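Local coordinates for formate-dependent phosphoribosylglycinamide formyltransferase (PDB 6KHR), which belongs to the ATP-grasp family of proteins and occurs here as an assembly of two copies of the same chain, at residues 62-65 with 69-72; 71-76 with 82-87; 133-138 with 215-220; 242-247 with 319-324. All blocks are in the same frame, centred on the assembly; numbering follows the deposited sequence.

Contact 1 of 4, residues 62-65 with 69-72; sequences PAHR and QSVV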
loop_
_atom_site.group_PDB
_atom_site.type_symbol
_atom_site.label_atom_id
_atom_site.label_comp_id
_atom_site.label_asym_id
_atom_site.label_seq_id
_atom_site.Cartn_x
_atom_site.Cartn_y
_atom_site.Cartn_z
ATOM N N PRO A 62 -16.159 4.569 2.115
ATOM C CA PRO A 62 -14.804 4.713 1.533
ATOM C C PRO A 62 -14.449 3.763 0.391
ATOM O O PRO A 62 -13.926 4.220 -0.633
ATOM C CB PRO A 62 -13.890 4.498 2.749
ATOM C CG PRO A 62 -14.691 4.990 3.902
ATOM C CD PRO A 62 -16.141 4.685 3.585
ATOM N N ALA A 63 -14.699 2.455 0.533
ATOM C CA ALA A 63 -14.352 1.531 -0.547
ATOM C C ALA A 63 -15.274 1.657 -1.756
ATOM O O ALA A 63 -14.921 1.181 -2.839
ATOM C CB ALA A 63 -14.345 0.085 -0.032
ATOM N N HIS A 64 -16.445 2.286 -1.601
ATOM C CA HIS A 64 -17.318 2.556 -2.745
ATOM C C HIS A 64 -16.613 3.370 -3.820
ATOM O O HIS A 64 -16.878 3.173 -5.014
ATOM C CB HIS A 64 -18.577 3.303 -2.296
ATOM C CG HIS A 64 -19.576 2.448 -1.585
ATOM N ND1 HIS A 64 -19.298 1.165 -1.163
ATOM C CD2 HIS A 64 -20.862 2.688 -1.224
ATOM C CE1 HIS A 64 -20.364 0.654 -0.576
ATOM N NE2 HIS A 64 -21.329 1.557 -0.602
ATOM N N ARG A 65 -15.715 4.279 -3.421
ATOM C CA ARG A 65 -15.167 5.264 -4.352
ATOM C C ARG A 65 -14.250 4.618 -5.384
ATOM O O ARG A 65 -14.230 5.031 -6.551
ATOM C CB ARG A 65 -14.419 6.353 -3.580
ATOM C CG ARG A 65 -14.677 7.780 -4.081
ATOM C CD ARG A 65 -14.125 8.032 -5.500
ATOM N NE ARG A 65 -15.051 8.805 -6.337
ATOM C CZ ARG A 65 -15.668 8.336 -7.423
ATOM N NH1 ARG A 65 -15.459 7.088 -7.833
ATOM N NH2 ARG A 65 -16.494 9.120 -8.110
ATOM N N GLN A 69 -17.751 -2.052 -8.354
ATOM C CA GLN A 69 -19.201 -2.033 -8.244
ATOM C C GLN A 69 -19.558 -1.733 -6.801
ATOM O O GLN A 69 -18.975 -2.317 -5.883
ATOM C CB GLN A 69 -19.802 -3.360 -8.692
ATOM C CG GLN A 69 -21.301 -3.376 -8.697
ATOM C CD GLN A 69 -21.831 -4.601 -9.397
ATOM O OE1 GLN A 69 -21.060 -5.467 -9.816
ATOM N NE2 GLN A 69 -23.153 -4.686 -9.536
ATOM N N SER A 70 -20.475 -0.794 -6.605
ATOM C CA SER A 70 -20.913 -0.381 -5.282
ATOM C C SER A 70 -22.341 -0.857 -5.056
ATOM O O SER A 70 -23.149 -0.909 -5.990
ATOM C CB SER A 70 -20.825 1.140 -5.114
ATOM O OG SER A 70 -19.470 1.575 -5.120
ATOM N N VAL A 71 -22.634 -1.226 -3.820
ATOM C CA VAL A 71 -23.940 -1.744 -3.457
ATOM C C VAL A 71 -24.288 -1.220 -2.074
ATOM O O VAL A 71 -23.440 -1.197 -1.180
ATOM C CB VAL A 71 -23.978 -3.290 -3.502
ATOM C CG1 VAL A 71 -25.294 -3.809 -2.950
ATOM C CG2 VAL A 71 -23.791 -3.784 -4.933
ATOM N N VAL A 72 -25.530 -0.783 -1.918
ATOM C CA VAL A 72 -26.068 -0.315 -0.650
ATOM C C VAL A 72 -27.132 -1.304 -0.206
ATOM O O VAL A 72 -28.124 -1.516 -0.911
ATOM C CB VAL A 72 -26.661 1.093 -0.782
ATOM C CG1 VAL A 72 -27.494 1.426 0.435
ATOM C CG2 VAL A 72 -25.548 2.113 -0.976
#
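His64 meets Ser70 through the face of its imidazole. Ser70 CB sits over that face, 4.2 Å from the ring centroid and only 18° off the ring normal, a CH-pi contact in which the methylene is displaced from the middle of the ring toward its rim. With CG lying beside the backbone N and anti to the carbonyl carbon (chi1 -75°), the ring of His64 swings out from the short helix and across the strand, although the bond to its CB does not itself aim that way. The His64 side chain also touches Ala54 and Asp56 on the neighbouring strand 51-56.

What is joined here is the second half of a beta-alpha-beta unit: strand 51-56, the one-turn helix 62-66, and strand 69-72, which runs parallel to the first and is an outermost strand, within this chain, of the five-stranded parallel sheet. Gln69 and Val71 make backbone hydrogen bonds to strand 51-56.

The polar approaches are close without being hydrogen bonds. Ser70 OG lies 3.0 Å from His64 O, but the angle is poor; the same hydroxyl oxygen passes 3.4 Å from His64 CB. Further along the strand, His64 NE2 stands 3.5 Å from Val71 O, which approaches the ring obliquely.

A looser touch comes from Val72, whose CG2 is 4.3 Å from His64 NE2, again from an oblique direction.

Contact 2 of 4, residues 71-76 with 82-87; sequences VVVTMT and TAVIRR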
loop_
_atom_site.group_PDB
_atom_site.type_symbol
_atom_site.label_atom_id
_atom_site.label_comp_id
_atom_site.label_asym_id
_atom_site.label_seq_id
_atom_site.Cartn_x
_atom_site.Cartn_y
_atom_site.Cartn_z
ATOM N N VAL A 71 -22.634 -1.226 -3.820
ATOM C CA VAL A 71 -23.940 -1.744 -3.457
ATOM C C VAL A 71 -24.288 -1.220 -2.074
ATOM O O VAL A 71 -23.440 -1.197 -1.180
ATOM C CB VAL A 71 -23.978 -3.290 -3.502
ATOM C CG1 VAL A 71 -25.294 -3.809 -2.950
ATOM C CG2 VAL A 71 -23.791 -3.784 -4.933
ATOM N N VAL A 72 -25.530 -0.783 -1.918
ATOM C CA VAL A 72 -26.068 -0.315 -0.650
ATOM C C VAL A 72 -27.132 -1.304 -0.206
ATOM O O VAL A 72 -28.124 -1.516 -0.911
ATOM C CB VAL A 72 -26.661 1.093 -0.782
ATOM C CG1 VAL A 72 -27.494 1.426 0.435
ATOM C CG2 VAL A 72 -25.548 2.113 -0.976
ATOM N N VAL A 73 -26.922 -1.932 0.946
ATOM C CA VAL A 73 -27.959 -2.749 1.563
ATOM C C VAL A 73 -27.772 -2.692 3.063
ATOM O O VAL A 73 -26.647 -2.622 3.563
ATOM C CB VAL A 73 -27.939 -4.223 1.099
ATOM C CG1 VAL A 73 -29.206 -4.546 0.316
ATOM C CG2 VAL A 73 -26.686 -4.523 0.308
ATOM N N THR A 74 -28.881 -2.730 3.789
ATOM C CA THR A 74 -28.799 -2.947 5.225
ATOM C C THR A 74 -28.275 -4.357 5.417
ATOM O O THR A 74 -29.012 -5.333 5.296
ATOM C CB THR A 74 -30.154 -2.750 5.889
ATOM O OG1 THR A 74 -30.724 -1.518 5.428
ATOM C CG2 THR A 74 -29.996 -2.694 7.403
ATOM N N MET A 75 -26.975 -4.476 5.669
ATOM C CA MET A 75 -26.363 -5.797 5.748
ATOM C C MET A 75 -26.845 -6.585 6.959
ATOM O O MET A 75 -26.791 -7.822 6.948
ATOM C CB MET A 75 -24.847 -5.640 5.761
ATOM C CG MET A 75 -24.354 -4.888 4.547
ATOM S SD MET A 75 -22.570 -4.721 4.505
ATOM C CE MET A 75 -22.310 -3.671 5.939
ATOM N N THR A 76 -27.316 -5.891 7.988
ATOM C CA THR A 76 -27.989 -6.504 9.131
ATOM C C THR A 76 -29.421 -6.907 8.801
ATOM O O THR A 76 -30.316 -6.763 9.633
ATOM C CB THR A 76 -27.954 -5.531 10.305
ATOM O OG1 THR A 76 -28.698 -4.355 9.970
ATOM C CG2 THR A 76 -26.520 -5.115 10.622
ATOM N N THR A 82 -29.180 -11.533 1.594
ATOM C CA THR A 82 -29.080 -12.792 0.864
ATOM C C THR A 82 -29.507 -12.627 -0.588
ATOM O O THR A 82 -28.927 -13.250 -1.486
ATOM C CB THR A 82 -29.910 -13.867 1.568
ATOM O OG1 THR A 82 -29.455 -14.010 2.921
ATOM C CG2 THR A 82 -29.763 -15.195 0.860
ATOM N N ALA A 83 -30.514 -11.793 -0.842
ATOM C CA ALA A 83 -30.880 -11.505 -2.224
ATOM C C ALA A 83 -29.711 -10.879 -2.971
ATOM O O ALA A 83 -29.397 -11.273 -4.100
ATOM C CB ALA A 83 -32.097 -10.584 -2.265
ATOM N N VAL A 84 -29.045 -9.911 -2.332
ATOM C CA VAL A 84 -27.910 -9.218 -2.939
ATOM C C VAL A 84 -26.818 -10.204 -3.325
ATOM O O VAL A 84 -26.179 -10.067 -4.378
ATOM C CB VAL A 84 -27.381 -8.137 -1.974
ATOM C CG1 VAL A 84 -25.929 -7.807 -2.264
ATOM C CG2 VAL A 84 -28.230 -6.893 -2.064
ATOM N N ILE A 85 -26.581 -11.209 -2.486
ATOM C CA ILE A 85 -25.502 -12.132 -2.793
ATOM C C ILE A 85 -25.931 -13.081 -3.901
ATOM O O ILE A 85 -25.113 -13.471 -4.741
ATOM C CB ILE A 85 -25.053 -12.868 -1.518
ATOM C CG1 ILE A 85 -24.726 -11.850 -0.410
ATOM C CG2 ILE A 85 -23.819 -13.702 -1.789
ATOM C CD1 ILE A 85 -24.290 -12.445 0.929
ATOM N N ARG A 86 -27.218 -13.422 -3.953
ATOM C CA ARG A 86 -27.700 -14.344 -4.972
ATOM C C ARG A 86 -27.697 -13.688 -6.347
ATOM O O ARG A 86 -27.310 -14.314 -7.342
ATOM C CB ARG A 86 -29.098 -14.833 -4.601
ATOM C CG ARG A 86 -29.455 -16.200 -5.166
ATOM C CD ARG A 86 -28.570 -17.288 -4.573
ATOM N NE ARG A 86 -28.943 -17.626 -3.202
ATOM C CZ ARG A 86 -28.161 -18.303 -2.369
ATOM N NH1 ARG A 86 -26.960 -18.699 -2.771
ATOM N NH2 ARG A 86 -28.574 -18.576 -1.136
ATOM N N ARG A 87 -28.118 -12.425 -6.422
ATOM C CA ARG A 87 -28.137 -11.733 -7.705
ATOM C C ARG A 87 -26.731 -11.588 -8.262
ATOM O O ARG A 87 -26.440 -12.017 -9.381
ATOM C CB ARG A 87 -28.802 -10.359 -7.556
ATOM C CG ARG A 87 -29.115 -9.687 -8.893
ATOM C CD ARG A 87 -29.239 -8.176 -8.768
ATOM N NE ARG A 87 -30.261 -7.761 -7.805
ATOM C CZ ARG A 87 -31.499 -7.394 -8.134
ATOM N NH1 ARG A 87 -31.879 -7.388 -9.404
ATOM N NH2 ARG A 87 -32.357 -7.027 -7.189
#
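Val84 projects from its helix toward the strand end and divides its two methyls between Val73 and Val71. The nearer touch is with Val73, whose side chain reaches out to meet Val84 tip to tip: Val73 CG1 is 3.5 Å from Val84 CG2, and Val73 CG2 is 3.7 Å from that same methyl. Val84 CG2 therefore faces the fork of Val73 instead of a single branch. The other methyl serves Val71. Val84 CG1 is the branch opposite the backbone N (chi1 156°), and it comes to 4.1 Å from Val71 CG1, the two side chains sliding past each other in opposite directions. All of this is van der Waals contact between aliphatic groups; no hydrogen bond crosses.

Val71 and Val73, two residues apart, send their side chains to the same side because the chain is still extended there, with Val72 turned the other way. Backbone hydrogen bonds tie both to strand 51-56, Val71 to Ala54 and Asp56, and Val73 to Asp56. On the helical side, Arg86 N to Thr82 O and Arg87 N to Ala83 O keep the turn regular, and Thr82 OG1 bonds back to Ala78 O. Glu80 OE1 takes a weak hydrogen bond from Thr74 N across the connecting turn.

Helix 78-88 thus lies against strand 69-72, with Leu88 also on Val71, while on strand 51-56 Val55 touches Val71 and Val73; Thr82 and Ile85 pack on helix 102-109, the next helix along.

Contact 3 of 4, residues 133-138 with 215-220; sequences GLRRLA and CAESVV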
loop_
_atom_site.group_PDB
_atom_site.type_symbol
_atom_site.label_atom_id
_atom_site.label_comp_id
_atom_site.label_asym_id
_atom_site.label_seq_id
_atom_site.Cartn_x
_atom_site.Cartn_y
_atom_site.Cartn_z
ATOM N N GLY A 133 -19.144 -17.012 23.773
ATOM C CA GLY A 133 -18.819 -18.296 23.182
ATOM C C GLY A 133 -17.377 -18.405 22.736
ATOM O O GLY A 133 -16.821 -19.506 22.683
ATOM N N LEU A 134 -16.757 -17.276 22.414
ATOM C CA LEU A 134 -15.359 -17.306 22.014
ATOM C C LEU A 134 -14.452 -17.509 23.224
ATOM O O LEU A 134 -13.472 -18.267 23.158
ATOM C CB LEU A 134 -14.996 -16.021 21.253
ATOM C CG LEU A 134 -13.541 -16.038 20.779
ATOM C CD1 LEU A 134 -13.428 -16.967 19.599
ATOM C CD2 LEU A 134 -13.036 -14.642 20.428
ATOM N N ARG A 135 -14.763 -16.840 24.338
ATOM C CA ARG A 135 -14.021 -17.090 25.569
ATOM C C ARG A 135 -14.121 -18.560 25.962
ATOM O O ARG A 135 -13.103 -19.220 26.205
ATOM C CB ARG A 135 -14.536 -16.195 26.698
ATOM C CG ARG A 135 -13.675 -14.992 26.976
ATOM C CD ARG A 135 -12.298 -15.388 27.499
ATOM N NE ARG A 135 -11.326 -14.314 27.289
ATOM C CZ ARG A 135 -10.983 -13.425 28.215
ATOM N NH1 ARG A 135 -11.532 -13.486 29.422
ATOM N NH2 ARG A 135 -10.087 -12.481 27.943
ATOM N N ARG A 136 -15.350 -19.095 25.989
ATOM C CA ARG A 136 -15.551 -20.489 26.371
ATOM C C ARG A 136 -14.895 -21.437 25.377
ATOM O O ARG A 136 -14.417 -22.505 25.769
ATOM C CB ARG A 136 -17.041 -20.789 26.500
ATOM N N LEU A 137 -14.843 -21.060 24.098
ATOM C CA LEU A 137 -14.086 -21.852 23.137
ATOM C C LEU A 137 -12.590 -21.814 23.452
ATOM O O LEU A 137 -11.890 -22.836 23.383
ATOM C CB LEU A 137 -14.351 -21.343 21.717
ATOM C CG LEU A 137 -13.396 -21.938 20.676
ATOM C CD1 LEU A 137 -13.673 -23.433 20.535
ATOM C CD2 LEU A 137 -13.467 -21.234 19.323
ATOM N N ALA A 138 -12.076 -20.645 23.804
ATOM C CA ALA A 138 -10.638 -20.517 24.010
ATOM C C ALA A 138 -10.203 -21.223 25.285
ATOM O O ALA A 138 -9.257 -22.023 25.280
ATOM C CB ALA A 138 -10.251 -19.042 24.051
ATOM N N CYS A 215 -20.133 -10.297 32.846
ATOM C CA CYS A 215 -18.842 -10.972 32.860
ATOM C C CYS A 215 -17.912 -10.368 33.904
ATOM O O CYS A 215 -17.696 -9.150 33.927
ATOM C CB CYS A 215 -18.195 -10.890 31.484
ATOM S SG CYS A 215 -16.612 -11.678 31.474
ATOM N N ALA A 216 -17.335 -11.221 34.741
ATOM C CA ALA A 216 -16.407 -10.795 35.778
ATOM C C ALA A 216 -15.018 -11.338 35.471
ATOM O O ALA A 216 -14.863 -12.535 35.215
ATOM C CB ALA A 216 -16.864 -11.269 37.156
ATOM N N GLU A 217 -14.015 -10.459 35.508
ATOM C CA GLU A 217 -12.636 -10.812 35.195
ATOM C C GLU A 217 -11.726 -10.438 36.353
ATOM O O GLU A 217 -11.824 -9.333 36.896
ATOM C CB GLU A 217 -12.149 -10.115 33.922
ATOM C CG GLU A 217 -12.596 -10.779 32.632
ATOM C CD GLU A 217 -11.806 -10.299 31.430
ATOM O OE1 GLU A 217 -12.390 -9.633 30.547
ATOM O OE2 GLU A 217 -10.592 -10.585 31.376
ATOM N N SER A 218 -10.854 -11.362 36.737
ATOM C CA SER A 218 -9.761 -11.032 37.636
ATOM C C SER A 218 -8.696 -10.267 36.867
ATOM O O SER A 218 -8.431 -10.553 35.695
ATOM C CB SER A 218 -9.165 -12.292 38.256
ATOM O OG SER A 218 -9.897 -12.666 39.405
ATOM N N VAL A 219 -8.094 -9.286 37.531
ATOM C CA VAL A 219 -7.144 -8.391 36.889
ATOM C C VAL A 219 -5.730 -8.891 37.125
ATOM O O VAL A 219 -5.345 -9.212 38.257
ATOM C CB VAL A 219 -7.307 -6.963 37.404
ATOM C CG1 VAL A 219 -6.435 -6.027 36.591
ATOM C CG2 VAL A 219 -8.730 -6.579 37.291
ATOM N N VAL A 220 -4.956 -8.950 36.047
ATOM C CA VAL A 220 -3.607 -9.492 36.060
ATOM C C VAL A 220 -2.640 -8.406 35.619
ATOM O O VAL A 220 -2.991 -7.497 34.865
ATOM C CB VAL A 220 -3.472 -10.731 35.148
ATOM C CG1 VAL A 220 -2.384 -11.649 35.676
ATOM C CG2 VAL A 220 -4.801 -11.462 35.023
#
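Arg135 and Glu217 are brought together by a bend in one side chain and a straight run in the other. The arginine leaves its helix toward the strand and folds at chi2 (-65°), then straightens so that its guanidinium is carried across the gap. Glu217 sets CG beside its backbone N, anti to the carbonyl carbon (chi1 -80°), and extends from there toward the helix. The two chains cross at about a right angle.

They meet through one carboxylate oxygen. Glu217 OE2 approaches the edge of the guanidinium, near its plane, 3.6 Å from Arg135 NH1 and 4.0 Å from Arg135 NH2. The second oxygen, Glu217 OE1, is 4.1 Å from Arg135 NH1. Guanidinium and carboxylate planes stand 79° apart, so the pair is not the flat two-pronged kind, and the salt bridge is a long one without a hydrogen bond. The attraction is therefore probably mainly electrostatic. Arg131, one helical turn earlier, brings its NH2 close to Arg135 NH2, and the carboxylate would probably ease the meeting of these two positive groups.

The backbones stay well apart, 10.7 Å between Arg135 CA and Cys215 CA at their nearest. Phe149, on strand 149-152, touches both Arg135 and Glu217.

The strand 214-217 is the middle member of a three-stranded antiparallel sheet, between 149-152 and 172-173, and the contact ties helix 131-141 to it. That small sheet is consistent with the smaller lobe of an ATP-grasp fold.

Contact 4 of 4, residues 242-247 with 319-324; sequences EFCAPI and RSQRLS
The flat carboxamide of Gln321 turns its outer end to Cys244, bringing the sulfur beside both its oxygen and its nitrogen. Cys244 SG lies 3.4 Å from Gln321 OE1 and 3.8 Å from Gln321 NE2, and the methylene carbon CB of Cys244 is 3.5 Å from OE1. In the same segment the guanidinium of Arg322 carries Leu323 CD2 over one face, 3.8 Å above its plane and toward the rim.

Gln321 reaches across because its chain runs extended beyond CG (chi2 -160°). Partners at both amide atoms probably hold its rotation, the one at NE2 only weakly. Gln261 NE2 donates to Gln321 OE1, and also to Ala245 O, so one glutamine grips both segments. Gln321 NE2 gives a weak hydrogen bond to Leu323 O, 3.0 Å away with an angle of 133°. A water accepts from Ala245 N at 3.1 Å and lies next to Gln321 OE1, though its modelled distance there is too short to be trusted. Leu328 of helix 325-334 packs on both Cys244 and Gln321.

Gln321 is where the chain leaves helix 317-320; three residues on, Ser324 is the N-cap of helix 325-334. Arg319 and Arg322 reach the second subunit, Arg319 in a salt bridge with Glu327 of that chain. The contact thus sets this inter-helix link against the interrupted part of strand 238-252 in the large antiparallel sheet, an arrangement consistent with the larger lobe of an ATP-grasp domain.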
loop_
_atom_site.group_PDB
_atom_site.type_symbol
_atom_site.label_atom_id
_atom_site.label_comp_id
_atom_site.label_asym_id
_atom_site.label_seq_id
_atom_site.Cartn_x
_atom_site.Cartn_y
_atom_site.Cartn_z
ATOM N N GLU A 242 1.254 -18.783 8.352
ATOM C CA GLU A 242 2.358 -17.880 8.623
ATOM C C GLU A 242 2.033 -16.996 9.814
ATOM O O GLU A 242 0.875 -16.637 10.043
ATOM C CB GLU A 242 2.643 -16.977 7.427
ATOM C CG GLU A 242 2.772 -17.689 6.115
ATOM C CD GLU A 242 4.201 -17.989 5.787
ATOM O OE1 GLU A 242 4.838 -18.725 6.570
ATOM O OE2 GLU A 242 4.692 -17.476 4.762
ATOM N N PHE A 243 3.076 -16.610 10.548
ATOM C CA PHE A 243 2.947 -15.700 11.673
ATOM C C PHE A 243 3.679 -14.397 11.381
ATOM O O PHE A 243 4.821 -14.396 10.924
ATOM C CB PHE A 243 3.488 -16.332 12.952
ATOM C CG PHE A 243 2.776 -17.588 13.346
ATOM C CD1 PHE A 243 3.152 -18.807 12.819
ATOM C CD2 PHE A 243 1.723 -17.547 14.247
ATOM C CE1 PHE A 243 2.491 -19.968 13.178
ATOM C CE2 PHE A 243 1.066 -18.693 14.614
ATOM C CZ PHE A 243 1.447 -19.911 14.081
ATOM N N CYS A 244 3.031 -13.287 11.658
ATOM C CA CYS A 244 3.788 -12.062 11.557
ATOM C C CYS A 244 4.648 -11.881 12.809
ATOM O O CYS A 244 4.533 -12.633 13.778
ATOM C CB CYS A 244 2.840 -10.902 11.316
ATOM S SG CYS A 244 2.120 -11.041 9.654
ATOM N N ALA A 245 5.574 -10.926 12.751
ATOM C CA ALA A 245 6.293 -10.529 13.956
ATOM C C ALA A 245 5.320 -9.857 14.918
ATOM O O ALA A 245 4.434 -9.116 14.482
ATOM C CB ALA A 245 7.461 -9.580 13.637
ATOM N N PRO A 246 5.452 -10.107 16.221
ATOM C CA PRO A 246 4.503 -9.539 17.189
ATOM C C PRO A 246 4.373 -8.040 17.000
ATOM O O PRO A 246 5.362 -7.344 16.756
ATOM C CB PRO A 246 5.132 -9.874 18.547
ATOM C CG PRO A 246 5.984 -11.047 18.283
ATOM C CD PRO A 246 6.521 -10.873 16.879
ATOM N N ILE A 247 3.146 -7.541 17.114
ATOM C CA ILE A 247 2.859 -6.117 17.033
ATOM C C ILE A 247 2.459 -5.663 18.431
ATOM O O ILE A 247 1.469 -6.162 18.986
ATOM C CB ILE A 247 1.766 -5.821 15.995
ATOM C CG1 ILE A 247 2.235 -6.181 14.588
ATOM C CG2 ILE A 247 1.348 -4.335 15.998
ATOM C CD1 ILE A 247 1.094 -5.971 13.552
ATOM N N ARG A 319 3.911 -0.102 6.230
ATOM C CA ARG A 319 5.296 0.285 5.988
ATOM C C ARG A 319 6.339 -0.636 6.600
ATOM O O ARG A 319 7.499 -0.566 6.184
ATOM C CB ARG A 319 5.567 1.710 6.506
ATOM C CG ARG A 319 4.954 2.815 5.677
ATOM C CD ARG A 319 5.586 2.822 4.299
ATOM N NE ARG A 319 4.866 3.690 3.383
ATOM C CZ ARG A 319 4.923 3.579 2.062
ATOM N NH1 ARG A 319 5.675 2.631 1.515
ATOM N NH2 ARG A 319 4.233 4.411 1.288
ATOM N N SER A 320 5.987 -1.482 7.571
ATOM C CA SER A 320 7.029 -2.271 8.230
ATOM C C SER A 320 7.212 -3.666 7.648
ATOM O O SER A 320 8.249 -4.292 7.902
ATOM C CB SER A 320 6.745 -2.396 9.723
ATOM O OG SER A 320 5.381 -2.697 9.938
ATOM N N GLN A 321 6.258 -4.165 6.875
ATOM C CA GLN A 321 6.370 -5.485 6.269
ATOM C C GLN A 321 6.446 -5.362 4.760
ATOM O O GLN A 321 5.869 -4.445 4.183
ATOM C CB GLN A 321 5.170 -6.385 6.612
ATOM C CG GLN A 321 4.856 -6.497 8.080
ATOM C CD GLN A 321 4.033 -7.715 8.403
ATOM O OE1 GLN A 321 4.382 -8.470 9.298
ATOM N NE2 GLN A 321 2.933 -7.915 7.675
ATOM N N ARG A 322 7.150 -6.312 4.129
ATOM C CA ARG A 322 7.084 -6.458 2.677
ATOM C C ARG A 322 5.635 -6.456 2.182
ATOM O O ARG A 322 5.280 -5.703 1.274
ATOM C CB ARG A 322 7.804 -7.740 2.249
ATOM C CG ARG A 322 8.172 -7.792 0.782
ATOM C CD ARG A 322 8.776 -9.150 0.389
ATOM N NE ARG A 322 7.731 -10.164 0.217
ATOM C CZ ARG A 322 7.112 -10.469 -0.929
ATOM N NH1 ARG A 322 7.394 -9.854 -2.058
ATOM N NH2 ARG A 322 6.193 -11.416 -0.940
ATOM N N LEU A 323 4.786 -7.289 2.767
ATOM C CA LEU A 323 3.365 -7.367 2.416
ATOM C C LEU A 323 2.533 -6.865 3.595
ATOM O O LEU A 323 2.623 -7.404 4.705
ATOM C CB LEU A 323 2.970 -8.799 2.053
ATOM C CG LEU A 323 3.816 -9.439 0.942
ATOM C CD1 LEU A 323 3.341 -10.835 0.576
ATOM C CD2 LEU A 323 3.788 -8.568 -0.283
ATOM N N SER A 324 1.737 -5.828 3.360
ATOM C CA SER A 324 0.923 -5.291 4.435
ATOM C C SER A 324 -0.213 -6.253 4.768
ATOM O O SER A 324 -0.540 -7.165 3.998
ATOM C CB SER A 324 0.350 -3.926 4.052
ATOM O OG SER A 324 -0.575 -4.051 2.986
HETATM O O HOH W 1 6.229 -9.925 9.872
#

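Contacts 1 and 2 share strand 69-72, their centres about 13 Å apart: Ser70 faces helix 62-66 and Val71 faces helix 78-88, so successive residues face helices on opposite sides of the parallel sheet. Contact 1, at the surface, uses an imidazole face; contact 2, partly buried, is wholly aliphatic. Contacts 3 and 4 lie elsewhere, on different antiparallel sheets, with centres about 28 Å apart. Contact 3 is partly buried and rests on a long charge pair, whereas contact 4 is buried and sets a thiol beside an amide that hydrogen bonds hold. Contacts 1 and 3 sit on opposite sides of the chain's centre.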